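Local atomic coordinates of succinate dehydrogenase subunit A (Mycolicibacterium smegmatis MC2 51, PDB entry 6LUM), a protein that probably oxidises succinate to fumarate, as the FAD-carrying flavoprotein subunit of a mycobacterial succinate dehydrogenase complex. Residues D[73-78]-D[530-535]; D[234-239]-D[549-554]; D[191-196]-D[429-434]; D[160-165]-D[181-186]. All blocks are in the same frame, centred on the assembly; numbering follows the deposited sequence.

Interaction 1 (D[73-78]-D[530-535]); sequences GGDYLA and ESRGGH
Gly533 N donates to Asp75 OD2 at 2.9 Å, meeting the oxygen on its anti side and out of the carboxylate plane. The other oxygen, OD1, makes a salt bridge with Arg543, so both oxygens of this acid are engaged by the same long loop, at two separate points. With CG anti to the backbone N (chi1 -151°), the carboxylate also leans over the aliphatic start of Arg532. The far end of Arg532 turns back on the same residue: its NH1 reaches Asp75 O at 3.0 Å, with the oxygen in the guanidinium plane. On the other side NE and NH2 hold Glu530 side-on, NE lying 2.7 Å from Glu530 OE2, and NH2 has a further mate in Asp545. Leu77 CD1 covers one guanidinium face, 4.1 Å from Arg532 NE. A leucine in place of Arg532 would probably leave Asp75 O without this donor and the Glu530 charge without its side-on mate. Asp75 closes a Schellman motif and Gly533, at positive phi, is in a type II' turn; the contact thus ties the turn between helices 63-73 and 80-100 to the loop running from helix 503-527 toward strand 550-556.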
# COMPACT_ATOMS: atom_id res chain seq x y z
N GLY D 73 44.21 26.07 -12.49
CA GLY D 73 44.80 24.92 -11.83
C GLY D 73 45.15 23.82 -12.82
O GLY D 73 46.19 23.18 -12.68
N GLY D 74 44.31 23.62 -13.83
CA GLY D 74 44.63 22.68 -14.88
C GLY D 74 45.85 23.01 -15.71
O GLY D 74 46.18 22.25 -16.62
N ASP D 75 46.53 24.11 -15.42
CA ASP D 75 47.73 24.53 -16.16
C ASP D 75 47.43 24.71 -17.65
O ASP D 75 48.26 24.41 -18.51
CB ASP D 75 48.88 23.55 -15.96
CG ASP D 75 50.22 24.22 -16.08
OD1 ASP D 75 50.29 25.29 -16.71
OD2 ASP D 75 51.21 23.67 -15.56
N TYR D 76 46.23 25.21 -17.95
CA TYR D 76 45.85 25.59 -19.31
C TYR D 76 45.90 24.40 -20.26
O TYR D 76 46.49 24.45 -21.34
CB TYR D 76 46.71 26.75 -19.81
CG TYR D 76 46.54 27.98 -18.96
CD1 TYR D 76 45.31 28.59 -18.83
CD2 TYR D 76 47.61 28.51 -18.25
CE1 TYR D 76 45.14 29.70 -18.05
CE2 TYR D 76 47.45 29.62 -17.46
CZ TYR D 76 46.22 30.21 -17.37
OH TYR D 76 46.06 31.32 -16.58
N LEU D 77 45.26 23.32 -19.83
CA LEU D 77 44.99 22.19 -20.70
C LEU D 77 43.57 21.69 -20.53
O LEU D 77 43.19 20.71 -21.18
CB LEU D 77 45.97 21.05 -20.45
CG LEU D 77 46.26 20.16 -21.65
CD1 LEU D 77 47.09 20.91 -22.65
CD2 LEU D 77 46.95 18.90 -21.22
N ALA D 78 42.77 22.32 -19.68
CA ALA D 78 41.37 21.98 -19.55
C ALA D 78 40.58 22.54 -20.73
O ALA D 78 41.08 23.37 -21.49
CB ALA D 78 40.81 22.52 -18.23
N GLU D 530 57.83 18.58 -22.55
CA GLU D 530 57.61 19.84 -21.86
C GLU D 530 57.42 19.53 -20.38
O GLU D 530 57.68 18.41 -19.93
CB GLU D 530 56.41 20.58 -22.45
CG GLU D 530 55.09 19.91 -22.16
CD GLU D 530 53.92 20.80 -22.46
OE1 GLU D 530 54.14 21.91 -22.98
OE2 GLU D 530 52.78 20.39 -22.18
N SER D 531 56.98 20.52 -19.62
CA SER D 531 56.74 20.33 -18.19
C SER D 531 55.46 21.06 -17.82
O SER D 531 55.50 22.22 -17.40
CB SER D 531 57.93 20.83 -17.39
OG SER D 531 59.09 20.13 -17.75
N ARG D 532 54.33 20.37 -17.92
CA ARG D 532 53.03 20.98 -17.68
C ARG D 532 52.29 20.17 -16.63
O ARG D 532 52.07 18.98 -16.80
CB ARG D 532 52.22 21.05 -18.96
CG ARG D 532 50.82 21.59 -18.76
CD ARG D 532 50.01 21.47 -20.02
NE ARG D 532 50.77 21.93 -21.17
CZ ARG D 532 50.76 23.19 -21.60
NH1 ARG D 532 50.01 24.08 -20.98
NH2 ARG D 532 51.48 23.54 -22.64
N GLY D 533 51.90 20.84 -15.55
CA GLY D 533 51.02 20.21 -14.58
C GLY D 533 51.70 19.06 -13.86
O GLY D 533 52.78 19.21 -13.29
N GLY D 534 51.05 17.90 -13.89
CA GLY D 534 51.58 16.73 -13.22
C GLY D 534 52.77 16.10 -13.91
O GLY D 534 53.55 15.40 -13.26
N HIS D 535 52.93 16.35 -15.20
CA HIS D 535 54.02 15.76 -15.97
C HIS D 535 55.20 16.73 -15.97
O HIS D 535 55.16 17.77 -16.63
CB HIS D 535 53.55 15.46 -17.39
CG HIS D 535 54.66 15.20 -18.35
ND1 HIS D 535 55.24 16.19 -19.11
CD2 HIS D 535 55.30 14.05 -18.69
CE1 HIS D 535 56.19 15.67 -19.86
NE2 HIS D 535 56.25 14.38 -19.63

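Interaction 2 (D[234-239]-D[549-554]); sequences LEDMEF and MRHTMA
Leu234 and Ala554 form a hydrogen-bonded pair of an antiparallel beta ladder, in which the short edge strand 234-235 joins strand 550-556 and, beyond it, strand 565-571. Both backbone bonds are made: Leu234 N to Ala554 O at 3.0 Å and Ala554 N to Leu234 O at 2.9 Å. Glu235 and Met553 follow as the non-hydrogen-bonded pair, and Asp236 N then takes Thr552 O at 2.8 Å before the chain leaves the sheet in a type I turn from Asp236 to Phe239.

The dense part lies round His551. Its ND1 donates to Asp236 OD2, a His-carboxylate hydrogen bond whose modelled length is too short to be relied on; the carboxylate stands steeply to the ring, the planes 78° apart. Glu235 comes from another direction. Extended, with CG anti to the backbone N (chi1 -171°), it lays OE2 over the centre of the imidazole face, while OE1 forms a salt bridge with Lys570 of strand 565-571. Two acids thus meet one ring, one at its rim and one above it.

The looser part is on the other flank, though it too is buried. Glu238 crosses Thr552 at about a right angle without bonding it and spends its OE2 on a salt bridge to Arg528. The Thr552 hydroxyl keeps its distance there, with OG1 3.7 Å from Glu238 OE2.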
# COMPACT_ATOMS: atom_id res chain seq x y z
N LEU D 234 42.94 6.50 -26.15
CA LEU D 234 43.03 6.96 -24.77
C LEU D 234 43.74 8.30 -24.75
O LEU D 234 44.73 8.49 -25.45
CB LEU D 234 43.79 5.96 -23.89
CG LEU D 234 43.03 4.76 -23.36
CD1 LEU D 234 43.83 4.10 -22.29
CD2 LEU D 234 41.70 5.17 -22.82
N GLU D 235 43.25 9.22 -23.93
CA GLU D 235 43.63 10.62 -24.02
C GLU D 235 44.36 11.05 -22.76
O GLU D 235 43.88 10.82 -21.65
CB GLU D 235 42.39 11.48 -24.23
CG GLU D 235 42.69 12.92 -24.54
CD GLU D 235 41.51 13.83 -24.27
OE1 GLU D 235 40.42 13.59 -24.81
OE2 GLU D 235 41.68 14.80 -23.50
N ASP D 236 45.52 11.68 -22.93
CA ASP D 236 46.22 12.38 -21.86
C ASP D 236 46.58 11.47 -20.70
O ASP D 236 46.34 11.78 -19.54
CB ASP D 236 45.38 13.56 -21.35
CG ASP D 236 45.84 14.88 -21.91
OD1 ASP D 236 46.94 14.93 -22.50
OD2 ASP D 236 45.10 15.87 -21.75
N MET D 237 47.20 10.33 -21.00
CA MET D 237 47.46 9.33 -19.97
C MET D 237 48.78 9.53 -19.25
O MET D 237 49.03 8.84 -18.26
CB MET D 237 47.42 7.93 -20.58
CG MET D 237 46.04 7.36 -20.67
SD MET D 237 45.36 6.90 -19.09
CE MET D 237 46.52 5.63 -18.59
N GLU D 238 49.62 10.46 -19.68
CA GLU D 238 50.87 10.72 -18.99
C GLU D 238 50.72 11.72 -17.86
O GLU D 238 51.72 12.08 -17.24
CB GLU D 238 51.92 11.22 -19.97
CG GLU D 238 51.70 12.63 -20.44
CD GLU D 238 50.81 12.71 -21.65
OE1 GLU D 238 50.05 11.75 -21.90
OE2 GLU D 238 50.86 13.72 -22.37
N PHE D 239 49.50 12.17 -17.58
CA PHE D 239 49.26 13.17 -16.55
C PHE D 239 48.72 12.45 -15.32
O PHE D 239 47.51 12.27 -15.17
CB PHE D 239 48.30 14.24 -17.04
CG PHE D 239 48.93 15.21 -17.97
CD1 PHE D 239 49.95 16.03 -17.55
CD2 PHE D 239 48.52 15.29 -19.27
CE1 PHE D 239 50.53 16.91 -18.40
CE2 PHE D 239 49.11 16.17 -20.13
CZ PHE D 239 50.12 16.98 -19.69
N MET D 549 50.40 22.36 -26.57
CA MET D 549 49.12 22.65 -25.93
C MET D 549 47.99 21.89 -26.62
O MET D 549 47.04 22.47 -27.16
CB MET D 549 48.85 24.14 -25.90
CG MET D 549 47.62 24.51 -25.08
SD MET D 549 47.35 26.28 -24.88
CE MET D 549 48.61 26.63 -23.67
N ARG D 550 48.11 20.57 -26.64
CA ARG D 550 47.10 19.70 -27.21
C ARG D 550 47.03 18.43 -26.38
O ARG D 550 48.01 18.02 -25.75
CB ARG D 550 47.41 19.36 -28.67
CG ARG D 550 47.39 20.55 -29.60
CD ARG D 550 48.20 20.29 -30.85
NE ARG D 550 49.56 19.88 -30.54
CZ ARG D 550 50.51 19.71 -31.45
NH1 ARG D 550 50.24 19.90 -32.73
NH2 ARG D 550 51.72 19.34 -31.08
N HIS D 551 45.86 17.81 -26.37
CA HIS D 551 45.72 16.50 -25.76
C HIS D 551 46.42 15.46 -26.62
O HIS D 551 46.37 15.52 -27.85
CB HIS D 551 44.26 16.13 -25.59
CG HIS D 551 43.50 17.04 -24.68
ND1 HIS D 551 43.84 17.21 -23.35
CD2 HIS D 551 42.41 17.81 -24.89
CE1 HIS D 551 42.99 18.05 -22.79
NE2 HIS D 551 42.11 18.43 -23.70
N THR D 552 47.07 14.51 -25.97
CA THR D 552 47.66 13.37 -26.66
C THR D 552 46.65 12.24 -26.70
O THR D 552 45.99 11.96 -25.70
CB THR D 552 48.93 12.91 -25.95
OG1 THR D 552 49.89 13.96 -25.93
CG2 THR D 552 49.52 11.71 -26.65
N MET D 553 46.52 11.60 -27.85
CA MET D 553 45.62 10.47 -28.00
C MET D 553 46.40 9.28 -28.52
O MET D 553 47.22 9.42 -29.43
CB MET D 553 44.46 10.81 -28.93
CG MET D 553 43.66 12.00 -28.45
SD MET D 553 42.09 12.19 -29.28
CE MET D 553 41.21 10.80 -28.61
N ALA D 554 46.18 8.12 -27.93
CA ALA D 554 46.94 6.92 -28.24
C ALA D 554 46.00 5.84 -28.74
O ALA D 554 44.94 5.60 -28.15
CB ALA D 554 47.70 6.43 -27.01

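Interaction 3 (D[191-196]-D[429-434]); sequences IHVFHA and ENPAEM
Apolar packing against one face of a mixed beta sheet joins strand 191-195 to the turn that starts helix 433-443. The sheet belongs to the FAD-binding part of the chain, and within it strand 191-195 lies between strands 3-6 and 175-185. No hydrogen bond crosses between the two segments; the contact is a light one, carried by small branched and cyclic side chains at van der Waals range.

Ala432 occupies the N-cap position. A type I turn from Asn430 to Glu433, closed by Glu433 N on Asn430 O at 2.9 Å, presents Pro431 and Ala432 to the strand together. The Ala432 methyl is shared by two residues of the sheet: its CB lies 4.1 Å from Ile191 CG2 and 4.2 Å from Val193 CG2. Val193 forks between the two turn residues, since with CG1 anti to the backbone N (chi1 -165°) that methyl goes to the Pro431 ring and the other to Ala432. Ile2 touches both Val193 and Ala432, and Ile182 of the adjacent strand 175-185 touches Pro431, so the patch extends to the adjacent strand and to the N-terminal end of the chain. His192, by contrast, points away from the turn and hydrogen-bonds His5.

The proline also meets an aromatic rim. Its puckered corner approaches the His195 imidazole near the ring plane, placing Pro431 CG 4.1 Å from His195 NE2.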
# COMPACT_ATOMS: atom_id res chain seq x y z
N ILE D 191 30.51 -17.12 -17.67
CA ILE D 191 30.57 -15.95 -18.53
C ILE D 191 29.15 -15.50 -18.82
O ILE D 191 28.28 -16.33 -19.11
CB ILE D 191 31.33 -16.25 -19.83
CG1 ILE D 191 32.58 -17.08 -19.53
CG2 ILE D 191 31.72 -14.98 -20.52
CD1 ILE D 191 33.63 -16.34 -18.80
N HIS D 192 28.91 -14.21 -18.73
CA HIS D 192 27.61 -13.64 -19.04
C HIS D 192 27.76 -12.64 -20.16
O HIS D 192 28.78 -11.96 -20.26
CB HIS D 192 26.99 -12.95 -17.84
CG HIS D 192 26.74 -13.85 -16.68
ND1 HIS D 192 25.52 -13.94 -16.05
CD2 HIS D 192 27.56 -14.69 -16.02
CE1 HIS D 192 25.60 -14.80 -15.06
NE2 HIS D 192 26.83 -15.28 -15.02
N VAL D 193 26.73 -12.54 -20.99
CA VAL D 193 26.69 -11.55 -22.06
C VAL D 193 25.48 -10.68 -21.82
O VAL D 193 24.35 -11.17 -21.87
CB VAL D 193 26.63 -12.20 -23.45
CG1 VAL D 193 26.97 -11.19 -24.50
CG2 VAL D 193 27.58 -13.37 -23.52
N PHE D 194 25.70 -9.40 -21.56
CA PHE D 194 24.63 -8.44 -21.38
C PHE D 194 24.50 -7.68 -22.68
O PHE D 194 25.36 -6.86 -23.00
CB PHE D 194 24.94 -7.48 -20.24
CG PHE D 194 25.04 -8.13 -18.90
CD1 PHE D 194 26.18 -8.79 -18.53
CD2 PHE D 194 24.00 -8.07 -18.02
CE1 PHE D 194 26.27 -9.39 -17.31
CE2 PHE D 194 24.09 -8.66 -16.81
CZ PHE D 194 25.22 -9.32 -16.45
N HIS D 195 23.44 -7.95 -23.44
CA HIS D 195 23.21 -7.21 -24.66
C HIS D 195 22.38 -5.99 -24.35
O HIS D 195 21.31 -6.09 -23.74
CB HIS D 195 22.53 -8.10 -25.71
CG HIS D 195 23.50 -8.85 -26.56
ND1 HIS D 195 24.24 -8.24 -27.55
CD2 HIS D 195 23.88 -10.15 -26.54
CE1 HIS D 195 25.04 -9.14 -28.11
NE2 HIS D 195 24.83 -10.30 -27.52
N ALA D 196 22.88 -4.82 -24.74
CA ALA D 196 22.28 -3.57 -24.32
C ALA D 196 22.16 -2.64 -25.51
O ALA D 196 22.69 -2.90 -26.59
CB ALA D 196 23.10 -2.91 -23.22
N GLU D 429 28.90 -13.34 -34.05
CA GLU D 429 28.92 -14.78 -33.82
C GLU D 429 29.52 -15.01 -32.44
O GLU D 429 30.69 -14.69 -32.21
CB GLU D 429 29.71 -15.50 -34.90
N ASN D 430 28.71 -15.54 -31.52
CA ASN D 430 29.09 -15.95 -30.17
C ASN D 430 30.10 -14.99 -29.54
O ASN D 430 31.28 -15.32 -29.43
CB ASN D 430 29.59 -17.40 -30.16
CG ASN D 430 30.65 -17.70 -31.21
OD1 ASN D 430 31.60 -16.95 -31.40
ND2 ASN D 430 30.45 -18.79 -31.93
N PRO D 431 29.67 -13.79 -29.14
CA PRO D 431 30.63 -12.75 -28.77
C PRO D 431 31.59 -13.15 -27.67
O PRO D 431 32.69 -12.60 -27.60
CB PRO D 431 29.74 -11.58 -28.33
CG PRO D 431 28.35 -11.97 -28.69
CD PRO D 431 28.31 -13.44 -28.71
N ALA D 432 31.21 -14.09 -26.82
CA ALA D 432 32.06 -14.50 -25.71
C ALA D 432 33.18 -15.43 -26.14
O ALA D 432 33.87 -15.97 -25.27
CB ALA D 432 31.22 -15.18 -24.63
N GLU D 433 33.39 -15.63 -27.44
CA GLU D 433 34.39 -16.60 -27.88
C GLU D 433 35.78 -16.20 -27.43
O GLU D 433 36.54 -17.02 -26.89
CB GLU D 433 34.33 -16.74 -29.40
N MET D 434 36.14 -14.93 -27.64
CA MET D 434 37.47 -14.47 -27.26
C MET D 434 37.68 -14.59 -25.76
O MET D 434 38.73 -15.04 -25.31
CB MET D 434 37.69 -13.03 -27.71
CG MET D 434 39.08 -12.51 -27.37
SD MET D 434 39.13 -10.73 -27.15
CE MET D 434 39.34 -10.63 -25.38

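Interaction 4 (D[160-165]-D[181-186]); sequences NEFYAL and VIAYEL. With FAD (flavin-adenine dinucleotide), chain Y.
Glu185 runs alongside Phe162 and covers it as it goes. Its CB sits over the ring face, 4.2 Å from the Phe162 centroid, a CH-pi contact displaced toward the rim. CG comes next, 3.6 Å from Phe162 CE1, a course set by CG lying anti to the backbone N (chi1 -171°). CD still follows the CE1-CZ rim, and the carboxylate is turned 45° to the ring; there OE2 stays 4.0 Å from Phe162 CE1, while OE1 forms a weak hydrogen bond with His192. The His192 ring meets Phe162 edge-to-face. An alanine at Glu185 would probably uncover the CE1-CZ rim of Phe162 and leave His192 without this acceptor.

Phe162 and Glu185 belong to the beta hairpin of strands 162-172 and 175-185, whose first strand is an outer one of a mixed sheet. Three sound backbone bonds join the two strands: Leu186 N to Glu161 O at 3.1 Å and nearly straight, Tyr163 N to Tyr184 O at 3.0 Å, and Leu165 N to Ile182 O at 2.8 Å. Ala183 CB meets the Phe162 ring at its edge. Leu165 CD1 also rests on Tyr184 CB, and Tyr163 lies beside Leu186; helix 503-527 packs on Leu165, Tyr184 and Leu186. The Glu161 carboxylate makes a salt bridge with Arg74 of succinate dehydrogenase subunit B. At the adenine of FAD, Ala164 N gives a weak hydrogen bond to N1A at 3.3 Å, and Phe162 O lies 3.5 Å from C2A of the same ring.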
# COMPACT_ATOMS: atom_id res chain seq x y z
N ASN D 160 26.56 -7.90 -8.43
CA ASN D 160 27.76 -7.70 -7.63
C ASN D 160 28.78 -8.78 -7.91
O ASN D 160 28.45 -9.95 -8.05
CB ASN D 160 27.41 -7.70 -6.14
CG ASN D 160 26.33 -6.72 -5.80
OD1 ASN D 160 26.53 -5.52 -5.89
ND2 ASN D 160 25.19 -7.23 -5.40
N GLU D 161 30.04 -8.37 -7.99
CA GLU D 161 31.17 -9.25 -8.27
C GLU D 161 31.03 -9.88 -9.66
O GLU D 161 31.02 -11.09 -9.83
CB GLU D 161 31.32 -10.29 -7.17
CG GLU D 161 31.78 -9.66 -5.89
CD GLU D 161 31.86 -10.62 -4.75
OE1 GLU D 161 31.37 -11.76 -4.89
OE2 GLU D 161 32.44 -10.25 -3.70
N PHE D 162 30.95 -9.00 -10.66
CA PHE D 162 30.92 -9.34 -12.07
C PHE D 162 32.04 -8.58 -12.75
O PHE D 162 31.88 -7.41 -13.07
CB PHE D 162 29.59 -8.95 -12.70
CG PHE D 162 28.55 -10.01 -12.66
CD1 PHE D 162 28.09 -10.50 -11.47
CD2 PHE D 162 28.01 -10.49 -13.82
CE1 PHE D 162 27.12 -11.46 -11.44
CE2 PHE D 162 27.04 -11.44 -13.78
CZ PHE D 162 26.60 -11.92 -12.59
N TYR D 163 33.17 -9.23 -13.00
CA TYR D 163 34.29 -8.54 -13.63
C TYR D 163 34.01 -8.41 -15.11
O TYR D 163 34.26 -9.33 -15.88
CB TYR D 163 35.59 -9.30 -13.40
CG TYR D 163 36.05 -9.32 -11.97
CD1 TYR D 163 35.27 -9.89 -10.98
CD2 TYR D 163 37.26 -8.79 -11.61
CE1 TYR D 163 35.68 -9.91 -9.69
CE2 TYR D 163 37.69 -8.82 -10.32
CZ TYR D 163 36.89 -9.38 -9.36
OH TYR D 163 37.31 -9.40 -8.06
N ALA D 164 33.50 -7.25 -15.54
CA ALA D 164 33.28 -7.01 -16.95
C ALA D 164 34.59 -7.03 -17.71
O ALA D 164 35.42 -6.14 -17.55
CB ALA D 164 32.58 -5.67 -17.17
N LEU D 165 34.78 -8.04 -18.57
CA LEU D 165 36.06 -8.28 -19.21
C LEU D 165 36.13 -7.79 -20.64
O LEU D 165 37.24 -7.60 -21.15
CB LEU D 165 36.39 -9.77 -19.18
CG LEU D 165 36.79 -10.32 -17.82
CD1 LEU D 165 37.04 -11.79 -17.89
CD2 LEU D 165 38.02 -9.60 -17.34
N VAL D 181 28.17 -6.34 -23.31
CA VAL D 181 29.28 -6.41 -22.36
C VAL D 181 29.43 -7.86 -21.93
O VAL D 181 28.46 -8.47 -21.47
CB VAL D 181 29.03 -5.50 -21.15
CG1 VAL D 181 30.03 -5.78 -20.09
CG2 VAL D 181 29.11 -4.07 -21.55
N ILE D 182 30.62 -8.40 -22.10
CA ILE D 182 30.94 -9.76 -21.67
C ILE D 182 31.60 -9.67 -20.30
O ILE D 182 32.68 -9.09 -20.16
CB ILE D 182 31.85 -10.46 -22.68
CG1 ILE D 182 31.11 -10.74 -23.98
CG2 ILE D 182 32.37 -11.74 -22.10
CD1 ILE D 182 31.24 -9.66 -24.99
N ALA D 183 30.95 -10.26 -19.31
CA ALA D 183 31.34 -10.21 -17.91
C ALA D 183 31.63 -11.61 -17.39
O ALA D 183 31.25 -12.61 -17.99
CB ALA D 183 30.25 -9.56 -17.06
N TYR D 184 32.28 -11.67 -16.24
CA TYR D 184 32.71 -12.92 -15.64
C TYR D 184 32.23 -12.93 -14.20
O TYR D 184 32.72 -12.17 -13.37
CB TYR D 184 34.23 -13.04 -15.71
CG TYR D 184 34.83 -14.22 -14.99
CD1 TYR D 184 35.17 -15.37 -15.67
CD2 TYR D 184 35.10 -14.17 -13.64
CE1 TYR D 184 35.73 -16.43 -15.03
CE2 TYR D 184 35.66 -15.23 -12.99
CZ TYR D 184 35.97 -16.36 -13.69
OH TYR D 184 36.54 -17.42 -13.03
N GLU D 185 31.27 -13.80 -13.89
CA GLU D 185 30.76 -13.89 -12.54
C GLU D 185 31.79 -14.56 -11.64
O GLU D 185 32.12 -15.72 -11.85
CB GLU D 185 29.46 -14.68 -12.52
CG GLU D 185 28.76 -14.65 -11.20
CD GLU D 185 27.55 -15.55 -11.18
OE1 GLU D 185 27.51 -16.52 -11.96
OE2 GLU D 185 26.63 -15.30 -10.37
N LEU D 186 32.28 -13.83 -10.65
CA LEU D 186 33.31 -14.38 -9.78
C LEU D 186 32.79 -15.59 -9.01
O LEU D 186 33.53 -16.55 -8.80
CB LEU D 186 33.80 -13.32 -8.80
CG LEU D 186 34.73 -13.81 -7.69
CD1 LEU D 186 36.14 -13.92 -8.18
CD2 LEU D 186 34.67 -12.90 -6.50
PA FAD Y . 35.48 4.59 -8.22
O1A FAD Y . 34.67 5.11 -7.06
O2A FAD Y . 36.97 4.83 -8.27
O5B FAD Y . 35.23 3.00 -8.34
C5B FAD Y . 34.99 2.39 -9.61
C4B FAD Y . 33.80 1.45 -9.50
O4B FAD Y . 33.59 0.79 -10.75
C3B FAD Y . 34.02 0.40 -8.43
O3B FAD Y . 33.08 0.58 -7.36
C2B FAD Y . 33.87 -0.95 -9.13
O2B FAD Y . 32.82 -1.75 -8.57
C1B FAD Y . 33.55 -0.64 -10.58
N9A FAD Y . 34.55 -1.28 -11.47
C8A FAD Y . 35.82 -0.88 -11.64
N7A FAD Y . 36.48 -1.69 -12.51
C5A FAD Y . 35.61 -2.63 -12.92
C6A FAD Y . 35.64 -3.79 -13.84
N6A FAD Y . 36.77 -4.11 -14.52
N1A FAD Y . 34.51 -4.52 -13.98
C2A FAD Y . 33.38 -4.21 -13.32
N3A FAD Y . 33.28 -3.17 -12.47
C4A FAD Y . 34.34 -2.36 -12.23
N1 FAD Y . 38.48 13.33 -4.81
C2 FAD Y . 37.98 14.48 -4.29
O2 FAD Y . 37.34 15.25 -5.04
N3 FAD Y . 38.15 14.83 -3.00
C4 FAD Y . 38.82 14.06 -2.14
O4 FAD Y . 38.96 14.41 -0.94
C4X FAD Y . 39.40 12.79 -2.62
N5 FAD Y . 40.09 11.96 -1.81
C5X FAD Y . 40.61 10.80 -2.29
C6 FAD Y . 41.32 9.96 -1.44
C7 FAD Y . 41.85 8.77 -1.92
C7M FAD Y . 42.62 7.86 -0.99
C8 FAD Y . 41.67 8.39 -3.34
C8M FAD Y . 42.25 7.10 -3.86
C9 FAD Y . 40.96 9.22 -4.20
C9A FAD Y . 40.42 10.41 -3.72
N10 FAD Y . 39.70 11.27 -4.58
C10 FAD Y . 39.18 12.46 -4.05
C1' FAD Y . 39.51 10.92 -5.99
C2' FAD Y . 38.02 10.71 -6.26
O2' FAD Y . 37.45 9.93 -5.20
C3' FAD Y . 37.80 10.00 -7.59
O3' FAD Y . 37.87 10.95 -8.65
C4' FAD Y . 36.44 9.30 -7.62
O4' FAD Y . 36.24 8.61 -6.38
C5' FAD Y . 36.36 8.31 -8.77
O5' FAD Y . 35.32 7.37 -8.52
P FAD Y . 34.50 6.71 -9.74
O1P FAD Y . 33.02 6.91 -9.48
O2P FAD Y . 35.10 7.20 -11.04
O3P FAD Y . 34.84 5.15 -9.58

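How the interactions relate
The four contacts fall into two touching pairs, with centres 11 Å apart within each. Interactions 3 and 4 share the mixed sheet, where strands 191-195 and 175-185 are neighbours. Interactions 1 and 2 adjoin each other on one side of the chain's centre, and interaction 1 lies opposite interactions 3 and 4; Phe239 packs on 530-535 and Leu77 on His551. Between the pairs, centres lie about 29 to 40 Å apart. Along the chain 73-78 comes first; interaction 4 closes before interaction 3 opens, both falling between the two segments of interaction 1, while interaction 2 crosses interactions 1 and 3. Interactions 1 and 2 thus bind the FAD-binding region to the C-terminal region, whereas interaction 4 borders the FAD adenine.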